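Local coordinates for protein DNA gyrase, B subunit, truncated (Myxococcus xanthus, PDB 3CWV) that probably contributes, as a truncated B subunit of a type II topoisomerase, to ATP-dependent breakage, passage and rejoining of double-stranded DNA, at residues M21-V26 against T162-L167; Y29-L34 against L167-A172; V35-D40 against L102-A107; D61-L66 against R154-P159. All coordinates share one frame; numbering follows the deposited sequence.

Interaction 1: M21-V26 against T162-L167; sequences MYCGDV and TIFEVL
The Phe164 ring takes the sulfur of Cys23 at its edge and, over one face toward the rim, the CG2 methyl of its own neighbour Ile163. Cys23 SG sits 5.0 Å from the centroid of the Phe164 ring and 78° off the ring normal, a sulfur-aromatic contact made with CE1 and CZ. What turns the sulfur that way is a chi1 of 60°, which lodges SG between the backbone N and the carbonyl carbon. Val26 approaches the same ring with its CB, 4.1 Å from Phe164 CD1. Its CG1 meets Ile163 CG2 at 3.9 Å, the two side chains crossing at about a right angle. In the fold, this joins the turn leading into helix 28-47 to the loop that leaves strand 151-159, at the edge of the helical layer of a GyrB-type ATPase domain. Gly24 ends helix 20-23 with positive phi, and Asp25 OD1 accepts from the backbone N atoms of Gly27 and Gly30, fixing the turn. The polar link across the contact is Glu165 N to Val26 O, 2.8 Å and nearly straight at 165°. Val26 O also receives a CA-H...O contact from Phe164 CA at 3.5 Å, and Leu34 of helix 28-47 also packs against Phe164.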
loop_
_atom_site.group_PDB
_atom_site.type_symbol
_atom_site.label_atom_id
_atom_site.label_comp_id
_atom_site.label_asym_id
_atom_site.label_seq_id
_atom_site.Cartn_x
_atom_site.Cartn_y
_atom_site.Cartn_z
ATOM N N MET A 21 7.618 18.673 -8.245
ATOM C CA MET A 21 7.823 17.670 -9.329
ATOM C C MET A 21 7.978 16.262 -8.762
ATOM O O MET A 21 7.808 15.236 -9.470
ATOM C CB MET A 21 9.043 17.992 -10.187
ATOM C CG MET A 21 9.000 19.362 -10.879
ATOM S SD MET A 21 10.032 19.475 -12.375
ATOM C CE MET A 21 8.880 18.510 -13.312
ATOM N N TYR A 22 8.273 16.212 -7.469
ATOM C CA TYR A 22 8.542 14.948 -6.803
ATOM C C TYR A 22 7.469 14.525 -5.815
ATOM O O TYR A 22 7.230 13.333 -5.665
ATOM C CB TYR A 22 9.907 15.026 -6.109
ATOM C CG TYR A 22 11.042 15.035 -7.095
ATOM C CD1 TYR A 22 11.704 16.202 -7.421
ATOM C CD2 TYR A 22 11.444 13.855 -7.719
ATOM C CE1 TYR A 22 12.751 16.195 -8.351
ATOM C CE2 TYR A 22 12.476 13.837 -8.618
ATOM C CZ TYR A 22 13.120 14.992 -8.930
ATOM O OH TYR A 22 14.156 14.929 -9.819
ATOM N N CYS A 23 6.849 15.473 -5.111
ATOM C CA CYS A 23 5.820 15.101 -4.160
ATOM C C CYS A 23 4.423 15.579 -4.587
ATOM O O CYS A 23 3.468 15.465 -3.830
ATOM C CB CYS A 23 6.198 15.555 -2.725
ATOM S SG CYS A 23 6.418 17.323 -2.526
ATOM N N GLY A 24 4.300 16.062 -5.825
ATOM C CA GLY A 24 2.976 16.387 -6.389
ATOM C C GLY A 24 2.674 17.884 -6.349
ATOM O O GLY A 24 2.266 18.490 -7.343
ATOM N N ASP A 25 2.866 18.468 -5.173
ATOM C CA ASP A 25 2.746 19.905 -4.973
ATOM C C ASP A 25 3.395 20.220 -3.631
ATOM O O ASP A 25 3.937 19.321 -2.985
ATOM C CB ASP A 25 1.275 20.385 -5.025
ATOM C CG ASP A 25 0.352 19.754 -3.954
ATOM O OD1 ASP A 25 0.664 19.617 -2.743
ATOM O OD2 ASP A 25 -0.772 19.437 -4.336
ATOM N N VAL A 26 3.365 21.492 -3.231
ATOM C CA VAL A 26 3.840 21.873 -1.892
ATOM C C VAL A 26 2.729 22.372 -0.963
ATOM O O VAL A 26 2.990 23.115 0.002
ATOM C CB VAL A 26 5.048 22.877 -1.935
ATOM C CG1 VAL A 26 6.260 22.249 -2.638
ATOM C CG2 VAL A 26 4.654 24.231 -2.575
ATOM N N THR A 162 10.046 25.903 5.255
ATOM C CA THR A 162 10.355 26.887 4.208
ATOM C C THR A 162 9.852 26.420 2.828
ATOM O O THR A 162 9.869 27.178 1.868
ATOM C CB THR A 162 11.874 27.246 4.101
ATOM O OG1 THR A 162 12.645 26.099 3.693
ATOM C CG2 THR A 162 12.421 27.762 5.431
ATOM N N ILE A 163 9.412 25.170 2.747
ATOM C CA ILE A 163 9.014 24.598 1.463
ATOM C C ILE A 163 7.506 24.439 1.411
ATOM O O ILE A 163 6.862 24.812 0.432
ATOM C CB ILE A 163 9.703 23.216 1.219
ATOM C CG1 ILE A 163 11.224 23.386 1.090
ATOM C CG2 ILE A 163 9.086 22.490 -0.019
ATOM C CD1 ILE A 163 12.011 22.082 0.816
ATOM N N PHE A 164 6.938 23.839 2.443
ATOM C CA PHE A 164 5.521 23.504 2.420
ATOM C C PHE A 164 4.627 24.606 2.938
ATOM O O PHE A 164 4.977 25.300 3.883
ATOM C CB PHE A 164 5.246 22.210 3.163
ATOM C CG PHE A 164 5.814 21.030 2.456
ATOM C CD1 PHE A 164 5.101 20.440 1.402
ATOM C CD2 PHE A 164 7.100 20.576 2.767
ATOM C CE1 PHE A 164 5.663 19.379 0.681
ATOM C CE2 PHE A 164 7.666 19.515 2.053
ATOM C CZ PHE A 164 6.930 18.917 1.020
ATOM N N GLU A 165 3.473 24.733 2.295
ATOM C CA GLU A 165 2.512 25.817 2.548
ATOM C C GLU A 165 1.648 25.518 3.754
ATOM O O GLU A 165 1.170 26.429 4.409
ATOM C CB GLU A 165 1.619 25.986 1.318
ATOM C CG GLU A 165 0.702 27.198 1.335
ATOM C CD GLU A 165 -0.481 27.077 0.368
ATOM O OE1 GLU A 165 -1.169 26.014 0.335
ATOM O OE2 GLU A 165 -0.739 28.071 -0.349
ATOM N N VAL A 166 1.423 24.231 4.037
ATOM C CA VAL A 166 0.676 23.827 5.223
ATOM C C VAL A 166 1.494 22.724 5.881
ATOM O O VAL A 166 2.218 21.993 5.195
ATOM C CB VAL A 166 -0.755 23.316 4.880
ATOM C CG1 VAL A 166 -1.686 24.478 4.468
ATOM C CG2 VAL A 166 -0.700 22.296 3.772
ATOM N N LEU A 167 1.409 22.630 7.199
ATOM C CA LEU A 167 2.248 21.705 7.937
ATOM C C LEU A 167 1.451 20.738 8.807
ATOM O O LEU A 167 2.021 19.844 9.428
ATOM C CB LEU A 167 3.289 22.461 8.783
ATOM C CG LEU A 167 4.229 23.414 8.047
ATOM C CD1 LEU A 167 5.044 24.244 9.051
ATOM C CD2 LEU A 167 5.154 22.654 7.035
#

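Interaction 2: Y29-L34 against L167-A172; sequences YGLHHL and LAFDRA
Leu31 lays its CD2 methyl over one face of the Phe169 ring, 4.2 Å from the centroid and 21° off the normal, a CH-pi contact. Its CG comes to 3.6 Å from Phe169 CE1, so the branch point presses on the rim while the methyl lies above the ring. The same CD2 reaches back along the loop to Ala168 O at 3.6 Å. These placements follow from a Leu31 CG anti to the backbone N (chi1 179°), which carries both methyls out from the helix. On the next residue, the His32 ring takes the edge of Phe169 on its face in a T-shaped pair, with centroids 5.5 Å apart and planes at 87°. The backbone N of Asp170 lies at the edge of the imidazole, near its plane. Phe169 thus meets two consecutive helical side chains, Leu31 on a face and His32 at its edge. Behind this first shell, Asp170 is the N-cap of helix 171-184, its OD1 accepting from Arg173 N. Farther out, Leu174 of that helix touches both His32 and Phe169, and Pro159 at the end of strand 151-159 packs on Leu31 and Phe169, so the contact lies where helix 28-47, helix 171-184 and the sheet meet.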
loop_
_atom_site.group_PDB
_atom_site.type_symbol
_atom_site.label_atom_id
_atom_site.label_comp_id
_atom_site.label_asym_id
_atom_site.label_seq_id
_atom_site.Cartn_x
_atom_site.Cartn_y
_atom_site.Cartn_z
ATOM N N TYR A 29 -1.614 18.063 -0.257
ATOM C CA TYR A 29 -1.388 16.773 -0.947
ATOM C C TYR A 29 0.094 16.331 -0.853
ATOM O O TYR A 29 0.384 15.193 -0.479
ATOM C CB TYR A 29 -1.833 16.912 -2.416
ATOM C CG TYR A 29 -1.509 15.775 -3.386
ATOM C CD1 TYR A 29 -2.487 14.829 -3.733
ATOM C CD2 TYR A 29 -0.259 15.697 -4.020
ATOM C CE1 TYR A 29 -2.213 13.806 -4.653
ATOM C CE2 TYR A 29 0.017 14.685 -4.938
ATOM C CZ TYR A 29 -0.958 13.751 -5.253
ATOM O OH TYR A 29 -0.666 12.746 -6.152
ATOM N N GLY A 30 1.020 17.228 -1.213
ATOM C CA GLY A 30 2.438 16.881 -1.208
ATOM C C GLY A 30 2.944 16.607 0.185
ATOM O O GLY A 30 3.777 15.707 0.394
ATOM N N LEU A 31 2.451 17.395 1.143
ATOM C CA LEU A 31 2.786 17.187 2.552
ATOM C C LEU A 31 2.445 15.775 2.980
ATOM O O LEU A 31 3.257 15.116 3.609
ATOM C CB LEU A 31 1.997 18.147 3.459
ATOM C CG LEU A 31 2.271 17.972 4.952
ATOM C CD1 LEU A 31 3.680 18.481 5.319
ATOM C CD2 LEU A 31 1.172 18.655 5.819
ATOM N N HIS A 32 1.226 15.324 2.658
ATOM C CA HIS A 32 0.816 13.968 3.042
ATOM C C HIS A 32 1.587 12.898 2.265
ATOM O O HIS A 32 1.891 11.827 2.793
ATOM C CB HIS A 32 -0.687 13.797 2.885
ATOM C CG HIS A 32 -1.447 14.572 3.913
ATOM N ND1 HIS A 32 -1.821 14.036 5.127
ATOM C CD2 HIS A 32 -1.778 15.881 3.962
ATOM C CE1 HIS A 32 -2.406 14.972 5.857
ATOM N NE2 HIS A 32 -2.397 16.102 5.169
ATOM N N HIS A 33 1.922 13.207 1.023
ATOM C CA HIS A 33 2.768 12.288 0.231
ATOM C C HIS A 33 4.111 11.949 0.835
ATOM O O HIS A 33 4.594 10.838 0.686
ATOM C CB HIS A 33 2.880 12.758 -1.200
ATOM C CG HIS A 33 1.718 12.302 -2.020
ATOM N ND1 HIS A 33 0.419 12.641 -1.703
ATOM C CD2 HIS A 33 1.640 11.436 -3.056
ATOM C CE1 HIS A 33 -0.406 12.048 -2.549
ATOM N NE2 HIS A 33 0.312 11.323 -3.389
ATOM N N LEU A 34 4.686 12.872 1.588
ATOM C CA LEU A 34 5.928 12.559 2.279
ATOM C C LEU A 34 5.750 11.369 3.201
ATOM O O LEU A 34 6.647 10.516 3.324
ATOM C CB LEU A 34 6.420 13.777 3.076
ATOM C CG LEU A 34 6.635 15.088 2.313
ATOM C CD1 LEU A 34 7.226 16.077 3.330
ATOM C CD2 LEU A 34 7.581 14.936 1.112
ATOM N N LEU A 167 1.409 22.630 7.199
ATOM C CA LEU A 167 2.248 21.705 7.937
ATOM C C LEU A 167 1.451 20.738 8.807
ATOM O O LEU A 167 2.021 19.844 9.428
ATOM C CB LEU A 167 3.289 22.461 8.783
ATOM C CG LEU A 167 4.229 23.414 8.047
ATOM C CD1 LEU A 167 5.044 24.244 9.051
ATOM C CD2 LEU A 167 5.154 22.654 7.035
ATOM N N ALA A 168 0.137 20.899 8.850
ATOM C CA ALA A 168 -0.669 20.060 9.713
ATOM C C ALA A 168 -1.111 18.763 9.014
ATOM O O ALA A 168 -1.675 18.793 7.940
ATOM C CB ALA A 168 -1.877 20.857 10.252
ATOM N N PHE A 169 -0.812 17.613 9.611
ATOM C CA PHE A 169 -1.296 16.343 9.057
ATOM C C PHE A 169 -2.715 16.026 9.473
ATOM O O PHE A 169 -3.086 16.252 10.619
ATOM C CB PHE A 169 -0.377 15.201 9.486
ATOM C CG PHE A 169 0.978 15.280 8.875
ATOM C CD1 PHE A 169 1.164 14.954 7.527
ATOM C CD2 PHE A 169 2.065 15.712 9.622
ATOM C CE1 PHE A 169 2.428 15.029 6.957
ATOM C CE2 PHE A 169 3.322 15.798 9.049
ATOM C CZ PHE A 169 3.502 15.455 7.709
ATOM N N ASP A 170 -3.501 15.499 8.537
ATOM C CA ASP A 170 -4.836 14.990 8.791
ATOM C C ASP A 170 -4.649 13.580 9.390
ATOM O O ASP A 170 -4.360 12.629 8.657
ATOM C CB ASP A 170 -5.591 14.925 7.460
ATOM C CG ASP A 170 -7.044 14.482 7.610
ATOM O OD1 ASP A 170 -7.382 13.700 8.526
ATOM O OD2 ASP A 170 -7.867 14.929 6.790
ATOM N N ARG A 171 -4.781 13.458 10.713
ATOM C CA ARG A 171 -4.631 12.165 11.404
ATOM C C ARG A 171 -5.555 11.071 10.882
ATOM O O ARG A 171 -5.152 9.898 10.774
ATOM C CB ARG A 171 -4.863 12.299 12.908
ATOM C CG ARG A 171 -3.624 12.392 13.736
ATOM C CD ARG A 171 -3.008 13.737 13.598
ATOM N NE ARG A 171 -2.330 14.134 14.827
ATOM C CZ ARG A 171 -1.686 15.287 14.979
ATOM N NH1 ARG A 171 -1.089 15.567 16.135
ATOM N NH2 ARG A 171 -1.643 16.161 13.975
ATOM N N ALA A 172 -6.790 11.455 10.566
ATOM C CA ALA A 172 -7.782 10.508 10.053
ATOM C C ALA A 172 -7.370 9.876 8.734
ATOM O O ALA A 172 -7.548 8.659 8.534
ATOM C CB ALA A 172 -9.165 11.189 9.905
#

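Interaction 3: V35-D40 against L102-A107; sequences VYFLLD and LVVSLA
Phe37 and Val104 cross at a slant, the CE2 corner of the ring standing 3.8 Å from Val104 CG1. Ser105 meets that ring differently: OG lies in the ring plane at its edge, 3.7 Å from Phe37 CD2, and closer still to Phe37 CB at 3.5 Å. With CG anti to the carbonyl carbon (chi1 -62°), the ring brings its CE2 to Val104 and its CD2 to Ser105. On the other flank of Ser105, Leu38 and Leu102 touch by single methyls, CD2 of Leu38 to CD1 of Leu102 at 3.8 Å. The short helical segments pass 8.6 Å apart with their directions 142° from each other, roughly antiparallel. In GyrB relatives the counterpart of helix 28-47 carries the first sequence motif of the Bergerat ATP-binding fold, and helix 102-107 appears to match the one after the glycine-rich lid. Replacing Phe37 with an alanine would probably open a gap beside Val104 and take away the ring edge that flanks Ser105 OG. Leu38 also rests on Val155 and Phe157 of the sheet below. The hydroxyl of the buried Ser105 is satisfied by Leu34 O, one turn back on helix 28-47. A polar group thus sits among hydrocarbon with a partner of its own, adding a hydrogen bond between the two helices to what is otherwise van der Waals packing.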
loop_
_atom_site.group_PDB
_atom_site.type_symbol
_atom_site.label_atom_id
_atom_site.label_comp_id
_atom_site.label_asym_id
_atom_site.label_seq_id
_atom_site.Cartn_x
_atom_site.Cartn_y
_atom_site.Cartn_z
ATOM N N VAL A 35 4.612 11.312 3.872
ATOM C CA VAL A 35 4.283 10.177 4.734
ATOM C C VAL A 35 3.960 8.930 3.924
ATOM O O VAL A 35 4.407 7.821 4.279
ATOM C CB VAL A 35 3.056 10.481 5.635
ATOM C CG1 VAL A 35 2.814 9.304 6.570
ATOM C CG2 VAL A 35 3.334 11.735 6.458
ATOM N N TYR A 36 3.188 9.094 2.850
ATOM C CA TYR A 36 2.816 7.944 2.003
ATOM C C TYR A 36 4.072 7.291 1.403
ATOM O O TYR A 36 4.115 6.062 1.251
ATOM C CB TYR A 36 1.869 8.367 0.871
ATOM C CG TYR A 36 0.536 8.957 1.342
ATOM C CD1 TYR A 36 -0.023 8.619 2.582
ATOM C CD2 TYR A 36 -0.174 9.834 0.519
ATOM C CE1 TYR A 36 -1.269 9.162 2.988
ATOM C CE2 TYR A 36 -1.396 10.392 0.925
ATOM C CZ TYR A 36 -1.927 10.046 2.143
ATOM O OH TYR A 36 -3.118 10.594 2.531
ATOM N N PHE A 37 5.078 8.100 1.055
ATOM C CA PHE A 37 6.343 7.536 0.530
ATOM C C PHE A 37 6.999 6.607 1.567
ATOM O O PHE A 37 7.537 5.533 1.222
ATOM C CB PHE A 37 7.355 8.625 0.104
ATOM C CG PHE A 37 6.886 9.540 -1.036
ATOM C CD1 PHE A 37 5.977 9.103 -1.986
ATOM C CD2 PHE A 37 7.425 10.822 -1.157
ATOM C CE1 PHE A 37 5.583 9.957 -3.069
ATOM C CE2 PHE A 37 7.045 11.668 -2.207
ATOM C CZ PHE A 37 6.123 11.234 -3.164
ATOM N N LEU A 38 7.023 7.035 2.829
ATOM C CA LEU A 38 7.517 6.148 3.921
ATOM C C LEU A 38 6.714 4.851 4.067
ATOM O O LEU A 38 7.282 3.751 4.132
ATOM C CB LEU A 38 7.591 6.885 5.266
ATOM C CG LEU A 38 8.894 7.575 5.635
ATOM C CD1 LEU A 38 8.679 8.342 6.933
ATOM C CD2 LEU A 38 10.066 6.541 5.813
ATOM N N LEU A 39 5.398 4.960 4.182
ATOM C CA LEU A 39 4.525 3.778 4.193
ATOM C C LEU A 39 4.744 2.836 2.997
ATOM O O LEU A 39 4.712 1.601 3.156
ATOM C CB LEU A 39 3.034 4.204 4.254
ATOM C CG LEU A 39 2.680 4.848 5.609
ATOM C CD1 LEU A 39 1.277 5.494 5.550
ATOM C CD2 LEU A 39 2.744 3.818 6.703
ATOM N N ASP A 40 4.986 3.405 1.809
ATOM C CA ASP A 40 5.267 2.583 0.615
ATOM C C ASP A 40 6.585 1.771 0.765
ATOM O O ASP A 40 6.699 0.640 0.256
ATOM C CB ASP A 40 5.350 3.433 -0.647
ATOM C CG ASP A 40 3.972 3.965 -1.138
ATOM O OD1 ASP A 40 2.906 3.527 -0.656
ATOM O OD2 ASP A 40 3.992 4.848 -2.028
ATOM N N LEU A 102 11.786 7.251 -0.722
ATOM C CA LEU A 102 12.386 7.687 0.542
ATOM C C LEU A 102 13.235 8.967 0.492
ATOM O O LEU A 102 13.127 9.824 1.389
ATOM C CB LEU A 102 13.213 6.532 1.196
ATOM C CG LEU A 102 14.011 6.852 2.457
ATOM C CD1 LEU A 102 13.088 7.279 3.614
ATOM C CD2 LEU A 102 14.916 5.620 2.839
ATOM N N VAL A 103 14.121 9.091 -0.497
ATOM C CA VAL A 103 15.018 10.226 -0.540
ATOM C C VAL A 103 14.233 11.544 -0.715
ATOM O O VAL A 103 14.705 12.579 -0.303
ATOM C CB VAL A 103 16.073 10.123 -1.656
ATOM C CG1 VAL A 103 15.463 10.257 -3.066
ATOM C CG2 VAL A 103 17.180 11.229 -1.471
ATOM N N VAL A 104 13.041 11.471 -1.298
ATOM C CA VAL A 104 12.208 12.699 -1.417
ATOM C C VAL A 104 11.736 13.162 -0.044
ATOM O O VAL A 104 11.812 14.335 0.267
ATOM C CB VAL A 104 11.038 12.479 -2.360
ATOM C CG1 VAL A 104 10.163 13.783 -2.498
ATOM C CG2 VAL A 104 11.569 12.078 -3.711
ATOM N N SER A 105 11.241 12.239 0.778
ATOM C CA SER A 105 10.786 12.599 2.118
ATOM C C SER A 105 11.929 13.181 2.920
ATOM O O SER A 105 11.759 14.174 3.624
ATOM C CB SER A 105 10.163 11.415 2.842
ATOM O OG SER A 105 9.049 10.947 2.113
ATOM N N LEU A 106 13.095 12.556 2.828
ATOM C CA LEU A 106 14.276 13.060 3.533
ATOM C C LEU A 106 14.751 14.387 2.949
ATOM O O LEU A 106 15.017 15.335 3.705
ATOM C CB LEU A 106 15.439 12.052 3.431
ATOM C CG LEU A 106 15.190 10.672 4.049
ATOM C CD1 LEU A 106 16.429 9.755 3.810
ATOM C CD2 LEU A 106 14.848 10.782 5.503
ATOM N N ALA A 107 14.854 14.472 1.617
ATOM C CA ALA A 107 15.308 15.725 0.979
ATOM C C ALA A 107 14.447 16.921 1.387
ATOM O O ALA A 107 14.955 18.038 1.543
ATOM C CB ALA A 107 15.290 15.613 -0.601
#

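Interaction 4: D61-L66 against R154-P159; sequences DGSIAL and RVHFVP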
loop_
_atom_site.group_PDB
_atom_site.type_symbol
_atom_site.label_atom_id
_atom_site.label_comp_id
_atom_site.label_asym_id
_atom_site.label_seq_id
_atom_site.Cartn_x
_atom_site.Cartn_y
_atom_site.Cartn_z
ATOM N N ASP A 61 4.317 18.323 17.335
ATOM C CA ASP A 61 5.227 19.273 16.699
ATOM C C ASP A 61 5.286 19.187 15.165
ATOM O O ASP A 61 6.166 19.780 14.536
ATOM C CB ASP A 61 6.617 19.083 17.273
ATOM C CG ASP A 61 7.249 17.775 16.847
ATOM O OD1 ASP A 61 6.499 16.820 16.497
ATOM O OD2 ASP A 61 8.506 17.732 16.856
ATOM N N GLY A 62 4.347 18.460 14.564
ATOM C CA GLY A 62 4.291 18.341 13.101
ATOM C C GLY A 62 5.308 17.359 12.509
ATOM O O GLY A 62 5.416 17.220 11.281
ATOM N N SER A 63 6.047 16.678 13.383
ATOM C CA SER A 63 6.984 15.653 12.931
ATOM C C SER A 63 6.248 14.326 12.676
ATOM O O SER A 63 5.103 14.126 13.096
ATOM C CB SER A 63 8.119 15.466 13.943
ATOM O OG SER A 63 7.679 14.721 15.069
ATOM N N ILE A 64 6.932 13.410 11.993
ATOM C CA ILE A 64 6.356 12.137 11.605
ATOM C C ILE A 64 7.440 11.103 11.896
ATOM O O ILE A 64 8.608 11.346 11.596
ATOM C CB ILE A 64 6.107 12.107 10.070
ATOM C CG1 ILE A 64 4.933 13.002 9.688
ATOM C CG2 ILE A 64 5.831 10.658 9.559
ATOM C CD1 ILE A 64 3.545 12.411 9.993
ATOM N N ALA A 65 7.091 9.974 12.484
ATOM C CA ALA A 65 8.115 8.911 12.532
ATOM C C ALA A 65 7.522 7.607 12.043
ATOM O O ALA A 65 6.356 7.294 12.339
ATOM C CB ALA A 65 8.684 8.750 13.947
ATOM N N LEU A 66 8.315 6.833 11.302
ATOM C CA LEU A 66 7.887 5.490 10.905
ATOM C C LEU A 66 8.967 4.523 11.376
ATOM O O LEU A 66 10.152 4.775 11.128
ATOM C CB LEU A 66 7.728 5.409 9.377
ATOM C CG LEU A 66 7.303 4.001 8.897
ATOM C CD1 LEU A 66 5.861 3.959 8.602
ATOM C CD2 LEU A 66 8.111 3.563 7.717
ATOM N N ARG A 154 14.063 3.185 12.183
ATOM C CA ARG A 154 13.127 4.300 12.396
ATOM C C ARG A 154 13.573 5.524 11.601
ATOM O O ARG A 154 14.737 5.892 11.629
ATOM C CB ARG A 154 13.070 4.644 13.890
ATOM C CG ARG A 154 12.101 5.788 14.265
ATOM C CD ARG A 154 12.357 6.134 15.763
ATOM N NE ARG A 154 11.289 6.954 16.339
ATOM C CZ ARG A 154 11.389 8.256 16.632
ATOM N NH1 ARG A 154 10.350 8.887 17.173
ATOM N NH2 ARG A 154 12.516 8.923 16.411
ATOM N N VAL A 155 12.636 6.164 10.910
ATOM C CA VAL A 155 12.938 7.383 10.177
ATOM C C VAL A 155 12.018 8.436 10.792
ATOM O O VAL A 155 10.819 8.260 10.787
ATOM C CB VAL A 155 12.600 7.253 8.683
ATOM C CG1 VAL A 155 12.790 8.604 7.968
ATOM C CG2 VAL A 155 13.502 6.222 8.026
ATOM N N HIS A 156 12.591 9.471 11.378
ATOM C CA HIS A 156 11.793 10.530 12.022
ATOM C C HIS A 156 12.139 11.798 11.263
ATOM O O HIS A 156 13.308 12.079 11.090
ATOM C CB HIS A 156 12.210 10.701 13.479
ATOM C CG HIS A 156 11.620 11.915 14.135
ATOM N ND1 HIS A 156 12.251 13.144 14.152
ATOM C CD2 HIS A 156 10.438 12.093 14.765
ATOM C CE1 HIS A 156 11.495 14.013 14.803
ATOM N NE2 HIS A 156 10.393 13.394 15.195
ATOM N N PHE A 157 11.145 12.581 10.831
ATOM C CA PHE A 157 11.466 13.786 10.065
ATOM C C PHE A 157 10.420 14.873 10.267
ATOM O O PHE A 157 9.314 14.616 10.748
ATOM C CB PHE A 157 11.654 13.495 8.557
ATOM C CG PHE A 157 10.374 13.186 7.829
ATOM C CD1 PHE A 157 9.736 14.167 7.082
ATOM C CD2 PHE A 157 9.800 11.926 7.900
ATOM C CE1 PHE A 157 8.524 13.881 6.407
ATOM C CE2 PHE A 157 8.601 11.634 7.237
ATOM C CZ PHE A 157 7.954 12.611 6.505
ATOM N N VAL A 158 10.819 16.087 9.908
ATOM C CA VAL A 158 9.984 17.273 9.995
ATOM C C VAL A 158 9.932 17.922 8.606
ATOM O O VAL A 158 10.936 18.429 8.111
ATOM C CB VAL A 158 10.573 18.288 11.017
ATOM C CG1 VAL A 158 9.648 19.514 11.161
ATOM C CG2 VAL A 158 10.784 17.603 12.389
ATOM N N PRO A 159 8.753 17.903 7.973
ATOM C CA PRO A 159 8.615 18.551 6.667
ATOM C C PRO A 159 9.139 19.970 6.774
ATOM O O PRO A 159 8.854 20.658 7.758
ATOM C CB PRO A 159 7.098 18.545 6.437
ATOM C CG PRO A 159 6.660 17.255 7.137
ATOM C CD PRO A 159 7.489 17.291 8.415
#
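Ile64 and Phe157 form the tight side of this antiparallel pairing, their side chains side by side and pointing the same way, with Ile64 CG2 3.7 Å from Phe157 CE2. A chi1 of 72°, with CG between the backbone N and the carbonyl carbon, sets the Phe157 ring alongside Ile64. Leu66 and Val155 continue this face, which turns toward helix 28-47: Val35 lies on Ile64, Leu38 on Phe157 and Leu39 on Leu66. Ile64 with Phe157 and Leu66 with Val155 are hydrogen-bonded pairs, and all four N-H...O bonds measure 2.9 Å between N and O. These are adjacent central strands of the eight-stranded sheet of the ATPase domain.

The other face, with Ala65, His156 and Arg154, is looser, and both long side chains there are partly exposed. Ala65 CB sits over a face of the Arg154 guanidinium, 3.6 Å from NH1, and at the edge of the His156 ring. Beyond it, His156 NE2 lies 3.0 Å from Ser63 OG. Swapping His156 for an alanine would probably leave Ser63 without its imidazole neighbour and Ala65 flanked by less packing. Asp61 OD1 grips Ser63 twice, accepting from OG at 2.8 Å through its syn lone pair and from Ser63 N at 3.1 Å in an Asx turn. The carboxylate therefore fixes the serine hydroxyl at the strand entrance, and its negative charge, near the imidazole, may polarise His156.

How the interactions relate
Helix 28-47 supplies one side of interactions 2 and 3, follows the turn of interaction 1, and rests on the apolar face of interaction 4. Interactions 3 and 4 are buried, the first joining two helices and the second two strands, and they meet across the face of the sheet on which that helix lies. Interactions 1 and 2 are only partly buried; they share Leu167 and hold successive parts of the loop that follows strand 151-159. The chemistry shifts accordingly: regular backbone bonding in the sheet, mostly apolar contact between helices, and aromatic contacts in the loop, with a backbone bond added in interaction 1. Phe169 of interaction 2 bridges inward to Ile64 and Val35.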